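Local structure of cellobiose 2-epimerase (Caldibacillus thermoamylovorans, 5ZHB) at residues Y79-T83 with E84-D88; G148-E151 with E152-A155; R334-D337 with Y338-T341. The protein catalyses the epimerisation of cellobiose at carbon 2 of its reducing-end glucose, and probably folds as an (alpha/alpha)6 barrel like other members of the N-acylglucosamine 2-epimerase family. All coordinates share one frame; numbering follows the deposited sequence.

Interaction 1: residues Y79-T83 with E84-D88; sequences YRFLT and EYVFD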
ATOM      1  N   TYR A  79      -9.486   0.925 -14.826  1.00 23.62           N
ATOM      2  CA  TYR A  79      -8.940  -0.191 -15.582  1.00 26.05           C
ATOM      3  C   TYR A  79      -8.540   0.232 -17.001  1.00 27.54           C
ATOM      4  O   TYR A  79      -7.430  -0.091 -17.470  1.00 26.94           O
ATOM      5  CB  TYR A  79      -9.944  -1.342 -15.579  1.00 25.46           C
ATOM      6  CG  TYR A  79      -9.466  -2.488 -16.443  1.00 27.73           C
ATOM      7  CD1 TYR A  79      -8.532  -3.388 -15.959  1.00 27.51           C
ATOM      8  CD2 TYR A  79      -9.951  -2.668 -17.734  1.00 29.65           C
ATOM      9  CE1 TYR A  79      -8.077  -4.438 -16.731  1.00 31.37           C
ATOM     10  CE2 TYR A  79      -9.492  -3.710 -18.517  1.00 30.53           C
ATOM     11  CZ  TYR A  79      -8.562  -4.597 -18.014  1.00 29.03           C
ATOM     12  OH  TYR A  79      -8.125  -5.670 -18.725  1.00 29.50           O
ATOM     13  N   ARG A  80      -9.454   0.959 -17.664  1.00 30.71           N
ATOM     14  CA  ARG A  80      -9.226   1.506 -18.996  1.00 31.62           C
ATOM     15  C   ARG A  80      -7.968   2.364 -19.055  1.00 28.57           C
ATOM     16  O   ARG A  80      -7.124   2.166 -19.908  1.00 29.69           O
ATOM     17  CB  ARG A  80     -10.416   2.347 -19.481  1.00 32.58           C
ATOM     18  CG  ARG A  80     -11.637   1.493 -19.791  1.00 37.30           C
ATOM     19  CD  ARG A  80     -12.698   2.313 -20.518  1.00 41.14           C
ATOM     20  NE  ARG A  80     -13.491   3.218 -19.680  1.00 46.37           N
ATOM     21  CZ  ARG A  80     -14.550   2.894 -18.938  1.00 51.26           C
ATOM     22  NH1 ARG A  80     -15.074   1.674 -18.978  1.00 56.26           N
ATOM     23  NH2 ARG A  80     -15.100   3.813 -18.162  1.00 52.79           N
ATOM     24  N   PHE A  81      -7.831   3.317 -18.146  1.00 26.24           N
ATOM     25  CA  PHE A  81      -6.664   4.177 -18.162  1.00 26.57           C
ATOM     26  C   PHE A  81      -5.378   3.392 -17.904  1.00 24.34           C
ATOM     27  O   PHE A  81      -4.328   3.703 -18.479  1.00 26.38           O
ATOM     28  CB  PHE A  81      -6.805   5.272 -17.097  1.00 24.26           C
ATOM     29  CG  PHE A  81      -5.783   6.370 -17.320  1.00 26.25           C
ATOM     30  CD1 PHE A  81      -5.879   7.192 -18.435  1.00 25.72           C
ATOM     31  CD2 PHE A  81      -4.729   6.600 -16.420  1.00 23.73           C
ATOM     32  CE1 PHE A  81      -4.985   8.240 -18.613  1.00 27.62           C
ATOM     33  CE2 PHE A  81      -3.803   7.598 -16.647  1.00 24.61           C
ATOM     34  CZ  PHE A  81      -3.943   8.436 -17.726  1.00 28.12           C
ATOM     35  N   LEU A  82      -5.448   2.444 -16.966  1.00 26.37           N
ATOM     36  CA  LEU A  82      -4.297   1.623 -16.617  1.00 25.59           C
ATOM     37  C   LEU A  82      -3.835   0.836 -17.841  1.00 24.89           C
ATOM     38  O   LEU A  82      -2.644   0.842 -18.137  1.00 25.32           O
ATOM     39  CB  LEU A  82      -4.576   0.692 -15.438  1.00 26.24           C
ATOM     40  CG  LEU A  82      -3.406  -0.191 -14.990  1.00 24.57           C
ATOM     41  CD1 LEU A  82      -2.336   0.678 -14.322  1.00 26.01           C
ATOM     42  CD2 LEU A  82      -3.856  -1.318 -14.078  1.00 23.95           C
ATOM     43  N   THR A  83      -4.753   0.122 -18.523  1.00 24.82           N
ATOM     44  CA  THR A  83      -4.340  -0.789 -19.585  1.00 28.76           C
ATOM     45  C   THR A  83      -4.058  -0.040 -20.893  1.00 29.72           C
ATOM     46  O   THR A  83      -3.237  -0.502 -21.680  1.00 33.05           O
ATOM     47  CB  THR A  83      -5.359  -1.915 -19.770  1.00 30.95           C
ATOM     48  OG1 THR A  83      -6.641  -1.316 -19.842  1.00 32.68           O
ATOM     49  CG2 THR A  83      -5.345  -2.889 -18.606  1.00 31.98           C
ATOM     50  N   GLU A  84      -4.700   1.122 -21.101  1.00 32.08           N
ATOM     51  CA  GLU A  84      -4.581   1.866 -22.353  1.00 36.04           C
ATOM     52  C   GLU A  84      -3.347   2.770 -22.383  1.00 31.54           C
ATOM     53  O   GLU A  84      -2.640   2.768 -23.385  1.00 28.42           O
ATOM     54  CB  GLU A  84      -5.867   2.653 -22.596  1.00 35.04           C
ATOM     55  CG  GLU A  84      -6.994   1.719 -23.020  1.00 38.57           C
ATOM     56  CD  GLU A  84      -8.351   2.377 -23.060  1.00 40.29           C
ATOM     57  OE1 GLU A  84      -8.397   3.624 -22.988  1.00 44.35           O
ATOM     58  OE2 GLU A  84      -9.358   1.628 -23.073  1.00 45.38           O
ATOM     59  N   TYR A  85      -3.045   3.469 -21.269  1.00 27.79           N
ATOM     60  CA  TYR A  85      -1.965   4.443 -21.216  1.00 23.96           C
ATOM     61  C   TYR A  85      -0.812   4.051 -20.276  1.00 27.10           C
ATOM     62  O   TYR A  85       0.339   4.343 -20.590  1.00 22.98           O
ATOM     63  CB  TYR A  85      -2.589   5.785 -20.840  1.00 28.32           C
ATOM     64  CG  TYR A  85      -3.557   6.269 -21.917  1.00 32.23           C
ATOM     65  CD1 TYR A  85      -3.092   6.758 -23.141  1.00 31.52           C
ATOM     66  CD2 TYR A  85      -4.930   6.187 -21.727  1.00 35.63           C
ATOM     67  CE1 TYR A  85      -3.976   7.147 -24.134  1.00 32.81           C
ATOM     68  CE2 TYR A  85      -5.824   6.600 -22.704  1.00 38.94           C
ATOM     69  CZ  TYR A  85      -5.342   7.064 -23.917  1.00 38.61           C
ATOM     70  OH  TYR A  85      -6.265   7.445 -24.860  1.00 41.98           O
ATOM     71  N   VAL A  86      -1.091   3.494 -19.081  1.00 25.01           N
ATOM     72  CA  VAL A  86      -0.023   3.312 -18.098  1.00 24.67           C
ATOM     73  C   VAL A  86       0.825   2.105 -18.494  1.00 23.65           C
ATOM     74  O   VAL A  86       2.038   2.118 -18.288  1.00 26.38           O
ATOM     75  CB  VAL A  86      -0.524   3.199 -16.646  1.00 24.87           C
ATOM     76  CG1 VAL A  86       0.615   2.877 -15.661  1.00 25.25           C
ATOM     77  CG2 VAL A  86      -1.297   4.432 -16.222  1.00 25.07           C
ATOM     78  N   PHE A  87       0.191   1.064 -19.060  1.00 25.45           N
ATOM     79  CA  PHE A  87       0.880  -0.100 -19.592  1.00 25.85           C
ATOM     80  C   PHE A  87       1.633   0.325 -20.845  1.00 28.54           C
ATOM     81  O   PHE A  87       1.089   1.032 -21.687  1.00 25.47           O
ATOM     82  CB  PHE A  87      -0.080  -1.273 -19.864  1.00 31.21           C
ATOM     83  CG  PHE A  87       0.605  -2.615 -20.126  1.00 34.17           C
ATOM     84  CD1 PHE A  87       1.040  -2.954 -21.415  1.00 36.97           C
ATOM     85  CD2 PHE A  87       0.856  -3.530 -19.096  1.00 37.64           C
ATOM     86  CE1 PHE A  87       1.680  -4.169 -21.662  1.00 37.18           C
ATOM     87  CE2 PHE A  87       1.506  -4.747 -19.344  1.00 34.11           C
ATOM     88  CZ  PHE A  87       1.924  -5.057 -20.616  1.00 38.33           C
ATOM     89  N   ASP A  88       2.899  -0.092 -20.941  1.00 27.39           N
ATOM     90  CA  ASP A  88       3.735   0.203 -22.098  1.00 28.30           C
ATOM     91  C   ASP A  88       3.548  -0.944 -23.098  1.00 26.95           C
ATOM     92  O   ASP A  88       4.093  -2.024 -22.895  1.00 27.19           O
ATOM     93  CB  ASP A  88       5.181   0.278 -21.650  1.00 27.77           C
ATOM     94  CG  ASP A  88       6.222   0.393 -22.759  1.00 31.38           C
ATOM     95  OD1 ASP A  88       5.843   0.368 -23.983  1.00 28.86           O
ATOM     96  OD2 ASP A  88       7.398   0.564 -22.388  1.00 26.25           O
TER
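In Phe81, CG stands anti to the backbone N (chi1 -166°), whereas in Tyr85 it lies beside the backbone N and anti to the carbonyl carbon; the four-residue spacing already puts the two on one flank of helix 69-86, and these torsions turn their rings together. The phenylalanine leans forward along the helix, and the two side chains cross at about a right angle. Phe81 CD1 comes within 3.6 Å of Tyr85 CD2, while Tyr85 CB sits over one face of the Phe81 ring, toward its rim. With ring planes 40° apart, the pair is oblique. Val86 adds a methyl to this group, CG2 lying 4.1 Å from Phe81 CE2, and its CB and CG1 meet Leu82 CD1. Branched and aromatic residues suit this flank, where Phe81 and Leu82 also pack on Thr52 of helix 49-66.

Beneath them the helix widens before it ends. Phe81 O accepts from both Tyr85 N (3.1 Å) and Val86 N (3.3 Å); the latter lies in the carbonyl plane, the former well above it. Phe87 N then reaches back five residues to Leu82 O at 3.0 Å, a pi-type turn, and Phe87 is the first residue to leave helical angles. One turn earlier, Thr83 OG1 donates to Tyr79 O at 2.8 Å, sharing that carbonyl with its own backbone N.

Arg80 and Glu84 run side by side, yet Arg80 NE stays 5.6 Å from Glu84 OE2, so any attraction is probably modest. The helix end thus combines apolar contact with two carbonyls, Tyr79 O and Phe81 O, that each take two donors.

Interaction 2: residues G148-E151 with E152-A155; sequences GFNE and ETNA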
ATOM      1  N   GLY A 148      12.804  -8.852 -12.849  1.00 24.45           N
ATOM      2  CA  GLY A 148      12.746  -8.120 -11.577  1.00 26.07           C
ATOM      3  C   GLY A 148      13.243  -8.903 -10.351  1.00 30.14           C
ATOM      4  O   GLY A 148      13.071  -8.437  -9.231  1.00 27.83           O
ATOM      5  N   PHE A 149      13.926 -10.050 -10.552  1.00 28.70           N
ATOM      6  CA  PHE A 149      14.331 -10.925  -9.448  1.00 29.73           C
ATOM      7  C   PHE A 149      15.801 -11.305  -9.591  1.00 29.95           C
ATOM      8  O   PHE A 149      16.225 -11.667 -10.677  1.00 30.40           O
ATOM      9  CB  PHE A 149      13.494 -12.205  -9.362  1.00 30.00           C
ATOM     10  CG  PHE A 149      13.932 -13.142  -8.233  1.00 29.99           C
ATOM     11  CD1 PHE A 149      13.712 -12.806  -6.900  1.00 32.23           C
ATOM     12  CD2 PHE A 149      14.536 -14.369  -8.508  1.00 34.49           C
ATOM     13  CE1 PHE A 149      14.123 -13.642  -5.861  1.00 31.58           C
ATOM     14  CE2 PHE A 149      14.917 -15.223  -7.471  1.00 32.94           C
ATOM     15  CZ  PHE A 149      14.723 -14.851  -6.149  1.00 31.64           C
ATOM     16  N   ASN A 150      16.574 -11.147  -8.504  1.00 26.69           N
ATOM     17  CA  ASN A 150      17.972 -11.511  -8.469  1.00 29.24           C
ATOM     18  C   ASN A 150      18.154 -12.906  -7.847  1.00 34.73           C
ATOM     19  O   ASN A 150      18.118 -13.046  -6.633  1.00 33.81           O
ATOM     20  CB  ASN A 150      18.731 -10.435  -7.728  1.00 28.18           C
ATOM     21  CG  ASN A 150      20.212 -10.627  -7.849  1.00 28.27           C
ATOM     22  OD1 ASN A 150      20.653 -11.750  -8.110  1.00 29.07           O
ATOM     23  ND2 ASN A 150      20.962  -9.559  -7.636  1.00 30.11           N
ATOM     24  N   GLU A 151      18.386 -13.922  -8.689  1.00 36.53           N
ATOM     25  CA  GLU A 151      18.738 -15.275  -8.263  1.00 37.47           C
ATOM     26  C   GLU A 151      19.910 -15.336  -7.287  1.00 36.37           C
ATOM     27  O   GLU A 151      19.956 -16.181  -6.396  1.00 35.36           O
ATOM     28  CB  GLU A 151      19.201 -16.079  -9.469  1.00 45.30           C
ATOM     29  CG  GLU A 151      18.028 -16.583 -10.293  1.00 50.37           C
ATOM     30  CD  GLU A 151      17.235 -17.556  -9.458  1.00 64.94           C
ATOM     31  OE1 GLU A 151      17.884 -18.389  -8.786  1.00 74.17           O
ATOM     32  OE2 GLU A 151      15.994 -17.475  -9.466  1.00 74.29           O
ATOM     33  N   GLU A 152      20.904 -14.490  -7.500  1.00 35.65           N
ATOM     34  CA  GLU A 152      22.133 -14.580  -6.741  1.00 37.46           C
ATOM     35  C   GLU A 152      21.881 -14.231  -5.281  1.00 38.81           C
ATOM     36  O   GLU A 152      22.388 -14.937  -4.418  1.00 37.70           O
ATOM     37  CB  GLU A 152      23.245 -13.676  -7.267  1.00 41.12           C
ATOM     38  CG  GLU A 152      24.324 -14.398  -8.058  1.00 50.53           C
ATOM     39  CD  GLU A 152      25.473 -13.432  -8.213  1.00 57.08           C
ATOM     40  OE1 GLU A 152      26.432 -13.454  -7.393  1.00 61.52           O
ATOM     41  OE2 GLU A 152      25.360 -12.634  -9.164  1.00 53.67           O
ATOM     42  N   THR A 153      21.108 -13.155  -5.022  1.00 34.26           N
ATOM     43  CA  THR A 153      20.975 -12.599  -3.675  1.00 31.26           C
ATOM     44  C   THR A 153      19.696 -13.095  -2.987  1.00 31.01           C
ATOM     45  O   THR A 153      19.548 -12.865  -1.791  1.00 31.78           O
ATOM     46  CB  THR A 153      20.992 -11.068  -3.749  1.00 32.19           C
ATOM     47  OG1 THR A 153      19.882 -10.701  -4.568  1.00 30.10           O
ATOM     48  CG2 THR A 153      22.272 -10.518  -4.346  1.00 31.83           C
ATOM     49  N   ASN A 154      18.808 -13.753  -3.741  1.00 25.96           N
ATOM     50  CA  ASN A 154      17.432 -14.046  -3.372  1.00 30.71           C
ATOM     51  C   ASN A 154      16.682 -12.751  -3.006  1.00 31.77           C
ATOM     52  O   ASN A 154      16.234 -12.560  -1.869  1.00 28.68           O
ATOM     53  CB  ASN A 154      17.323 -15.084  -2.259  1.00 29.39           C
ATOM     54  CG  ASN A 154      15.934 -15.674  -2.169  1.00 27.55           C
ATOM     55  OD1 ASN A 154      15.144 -15.634  -3.123  1.00 26.59           O
ATOM     56  ND2 ASN A 154      15.634 -16.310  -1.046  1.00 30.36           N
ATOM     57  N   ALA A 155      16.563 -11.833  -3.970  1.00 31.45           N
ATOM     58  CA  ALA A 155      15.917 -10.558  -3.669  1.00 26.80           C
ATOM     59  C   ALA A 155      15.294  -9.982  -4.929  1.00 29.28           C
ATOM     60  O   ALA A 155      15.815 -10.147  -6.031  1.00 26.70           O
ATOM     61  CB  ALA A 155      16.915  -9.630  -3.032  1.00 27.47           C
TER
HETATM   62  O   HOH W   1      24.011  -9.797  -7.677  1.00 34.31           O
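Asn150 and Ala155 form an antiparallel hydrogen-bonded pair that closes a tight turn between strands 149-150 and 155-160. Asn150 N donates to Ala155 O at 2.8 Å, nearly straight, whereas the return bond from Ala155 N to Asn150 O is weak. Asn154 and Ala155 both face Asn150, which makes this a G1 beta bulge. Asn154 occupies its first position with positive phi, a conformation that asparagine tolerates better than most residues with a side chain.

The Asn150 side chain folds over the turn. With CG anti to the backbone N (chi1 -171°), OD1 receives Glu152 N at 2.8 Å, the donor tilted 25° from the amide's carbonyl plane; this bond to the residue two places on makes an Asx turn, and Thr153 N adds a weak bond to the same oxygen. Thr153 OG1 approaches across the amide, 3.3 Å from Asn150 CG. On the other branch, Asn150 ND2 donates to a water at 3.1 Å, which is weakly linked to Glu152 OE2. A leucine in place of Asn150 would probably leave Glu152 N without its acceptor and the turn freer to move.

Away from this amide, Asn154 OD1 lies at the edge of the Phe149 ring, near its plane, 3.2 Å from CZ; ring and amide stand 86° apart. This brings the carbonyl oxygen to the slightly positive hydrogen rim. Arg208 makes a cation-pi contact with Phe149.

Asparagine suits position 150 because one flat group offers an acceptor to the turn's backbone N-H groups and a donor to water, while Asn154 is held from outside the turn, its ND2 donating to Asn211 OD1 and its backbone O accepting from Trp236 NE1.

Interaction 3: residues R334-D337 with Y338-T341; sequences RIWD and YVKT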
ATOM      1  N   ARG A 334      -8.461   4.635  20.109  1.00 23.31           N
ATOM      2  CA  ARG A 334      -7.797   5.903  20.325  1.00 26.38           C
ATOM      3  C   ARG A 334      -7.201   6.467  19.030  1.00 26.71           C
ATOM      4  O   ARG A 334      -7.197   7.679  18.825  1.00 24.89           O
ATOM      5  CB  ARG A 334      -6.678   5.793  21.363  1.00 27.06           C
ATOM      6  CG  ARG A 334      -7.238   5.413  22.727  1.00 31.17           C
ATOM      7  CD  ARG A 334      -6.097   5.182  23.711  1.00 32.02           C
ATOM      8  NE  ARG A 334      -5.538   6.472  24.102  1.00 33.65           N
ATOM      9  CZ  ARG A 334      -4.268   6.808  24.276  1.00 38.49           C
ATOM     10  NH1 ARG A 334      -3.274   5.965  24.047  1.00 44.83           N
ATOM     11  NH2 ARG A 334      -3.994   8.034  24.662  1.00 38.39           N
ATOM     12  N   ILE A 335      -6.697   5.611  18.137  1.00 25.27           N
ATOM     13  CA  ILE A 335      -6.254   6.121  16.845  1.00 25.10           C
ATOM     14  C   ILE A 335      -7.455   6.724  16.116  1.00 23.19           C
ATOM     15  O   ILE A 335      -7.340   7.779  15.498  1.00 25.25           O
ATOM     16  CB  ILE A 335      -5.595   5.027  15.984  1.00 25.11           C
ATOM     17  CG1 ILE A 335      -4.369   4.429  16.674  1.00 23.45           C
ATOM     18  CG2 ILE A 335      -5.241   5.580  14.595  1.00 24.35           C
ATOM     19  CD1 ILE A 335      -3.972   3.090  16.086  1.00 24.71           C
ATOM     20  N   TRP A 336      -8.587   6.026  16.138  1.00 24.52           N
ATOM     21  CA  TRP A 336      -9.735   6.499  15.401  1.00 22.33           C
ATOM     22  C   TRP A 336     -10.188   7.863  15.908  1.00 25.68           C
ATOM     23  O   TRP A 336     -10.446   8.773  15.114  1.00 24.55           O
ATOM     24  CB  TRP A 336     -10.864   5.488  15.468  1.00 25.75           C
ATOM     25  CG  TRP A 336     -12.087   5.932  14.712  1.00 26.32           C
ATOM     26  CD1 TRP A 336     -13.355   5.956  15.206  1.00 25.50           C
ATOM     27  CD2 TRP A 336     -12.173   6.350  13.336  1.00 25.57           C
ATOM     28  NE1 TRP A 336     -14.227   6.386  14.246  1.00 27.95           N
ATOM     29  CE2 TRP A 336     -13.540   6.616  13.082  1.00 27.72           C
ATOM     30  CE3 TRP A 336     -11.257   6.530  12.293  1.00 26.27           C
ATOM     31  CZ2 TRP A 336     -14.003   7.042  11.844  1.00 25.50           C
ATOM     32  CZ3 TRP A 336     -11.728   6.951  11.055  1.00 23.92           C
ATOM     33  CH2 TRP A 336     -13.078   7.186  10.837  1.00 25.53           C
ATOM     34  N   ASP A 337     -10.239   8.039  17.231  1.00 28.96           N
ATOM     35  CA  ASP A 337     -10.560   9.344  17.788  1.00 32.88           C
ATOM     36  C   ASP A 337      -9.604  10.432  17.335  1.00 28.57           C
ATOM     37  O   ASP A 337     -10.020  11.553  17.052  1.00 27.79           O
ATOM     38  CB  ASP A 337     -10.525   9.367  19.306  1.00 38.24           C
ATOM     39  CG  ASP A 337     -11.920   9.217  19.877  1.00 45.06           C
ATOM     40  OD1 ASP A 337     -12.769  10.090  19.550  1.00 46.68           O
ATOM     41  OD2 ASP A 337     -12.151   8.202  20.566  1.00 49.87           O
ATOM     42  N   TYR A 338      -8.306  10.132  17.358  1.00 25.65           N
ATOM     43  CA  TYR A 338      -7.331  11.084  16.872  1.00 26.09           C
ATOM     44  C   TYR A 338      -7.629  11.445  15.410  1.00 25.14           C
ATOM     45  O   TYR A 338      -7.584  12.627  15.041  1.00 26.83           O
ATOM     46  CB  TYR A 338      -5.920  10.512  16.969  1.00 23.27           C
ATOM     47  CG  TYR A 338      -4.879  11.496  16.486  1.00 24.20           C
ATOM     48  CD1 TYR A 338      -4.261  12.396  17.347  1.00 25.67           C
ATOM     49  CD2 TYR A 338      -4.513  11.513  15.145  1.00 24.56           C
ATOM     50  CE1 TYR A 338      -3.329  13.313  16.881  1.00 28.27           C
ATOM     51  CE2 TYR A 338      -3.615  12.439  14.673  1.00 24.02           C
ATOM     52  CZ  TYR A 338      -3.009  13.330  15.535  1.00 26.07           C
ATOM     53  OH  TYR A 338      -2.108  14.193  14.988  1.00 26.78           O
ATOM     54  N   VAL A 339      -7.861  10.405  14.587  1.00 23.22           N
ATOM     55  CA  VAL A 339      -8.073  10.556  13.159  1.00 23.41           C
ATOM     56  C   VAL A 339      -9.304  11.433  12.881  1.00 24.42           C
ATOM     57  O   VAL A 339      -9.272  12.295  11.998  1.00 24.17           O
ATOM     58  CB  VAL A 339      -8.193   9.199  12.440  1.00 21.88           C
ATOM     59  CG1 VAL A 339      -8.709   9.333  11.016  1.00 24.43           C
ATOM     60  CG2 VAL A 339      -6.854   8.473  12.403  1.00 23.80           C
ATOM     61  N   LYS A 340     -10.416  11.175  13.565  1.00 23.69           N
ATOM     62  CA  LYS A 340     -11.588  12.023  13.397  1.00 26.06           C
ATOM     63  C   LYS A 340     -11.313  13.435  13.868  1.00 27.61           C
ATOM     64  O   LYS A 340     -11.786  14.360  13.243  1.00 29.60           O
ATOM     65  CB  LYS A 340     -12.800  11.540  14.187  1.00 28.61           C
ATOM     66  CG  LYS A 340     -13.414  10.293  13.610  1.00 28.45           C
ATOM     67  CD  LYS A 340     -14.683   9.978  14.381  1.00 32.31           C
ATOM     68  CE  LYS A 340     -14.366   9.656  15.821  1.00 33.15           C
ATOM     69  NZ  LYS A 340     -15.495   8.912  16.394  1.00 36.41           N
ATOM     70  N   THR A 341     -10.523  13.610  14.938  1.00 31.27           N
ATOM     71  CA  THR A 341     -10.282  14.933  15.478  1.00 28.57           C
ATOM     72  C   THR A 341      -9.313  15.743  14.621  1.00 29.82           C
ATOM     73  O   THR A 341      -9.519  16.945  14.525  1.00 28.69           O
ATOM     74  CB  THR A 341      -9.805  14.920  16.925  1.00 30.95           C
ATOM     75  OG1 THR A 341     -10.834  14.204  17.578  1.00 29.50           O
ATOM     76  CG2 THR A 341      -9.653  16.315  17.518  1.00 31.78           C
TER
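Lys340 lays its aliphatic chain across the indole of Trp336, the two side chains crossing at about a right angle. CG of Lys340 stands over the six-membered ring, 3.9 Å from its centroid and 21° off the normal, a CH-pi contact, while the chain runs on toward the pyrrole end. With Trp336 CG anti to the backbone N (chi1 -180°), the indole reaches forward along the helix to the next turn. Val339 CG1 meets the same ring obliquely, 3.8 Å from Trp336 CZ3, and Val339 CG2 touches Ile335 CG2.

These residues share helix 326-343, which packs on helix 306-323 in what is probably an (alpha/alpha)6 barrel, as in the family. The backbone N atoms of residues 338 to 341 each bond the carbonyl four residues back, Lys340 N to Trp336 O at 2.9 Å. Asp337 O is gripped twice, by Thr341 N and by Thr341 OG1 (2.8 Å), from opposite faces of its carbonyl plane; threonine suits this exposed site because its hydroxyl turns back onto the helix.

Farther out, Glu7 OE1 binds two neighbouring nitrogens, as salt-bridge partner of Lys340 NZ and acceptor for Trp336 NE1. Phe8 meets the indole edge-to-face.

Along the chain the three contacts come in series, each centred about 20 to 22 Å from the middle of the molecule and all in the part that belongs to the N-acylglucosamine 2-epimerase family. Interaction 1 closes helix 69-86; interaction 2 is the turn joining strands 149-150 and 155-160 of a three-stranded antiparallel sheet; interaction 3 lies on helix 326-343. Centres of interactions 1 and 2 are 28 Å apart, and interaction 3 is across the chain's centre from both, 37 and 41 Å away. None touches another. They lie in separate parts of the periphery of a mainly helical, probably barrel-shaped enzyme, linked through the fold and not by direct contact.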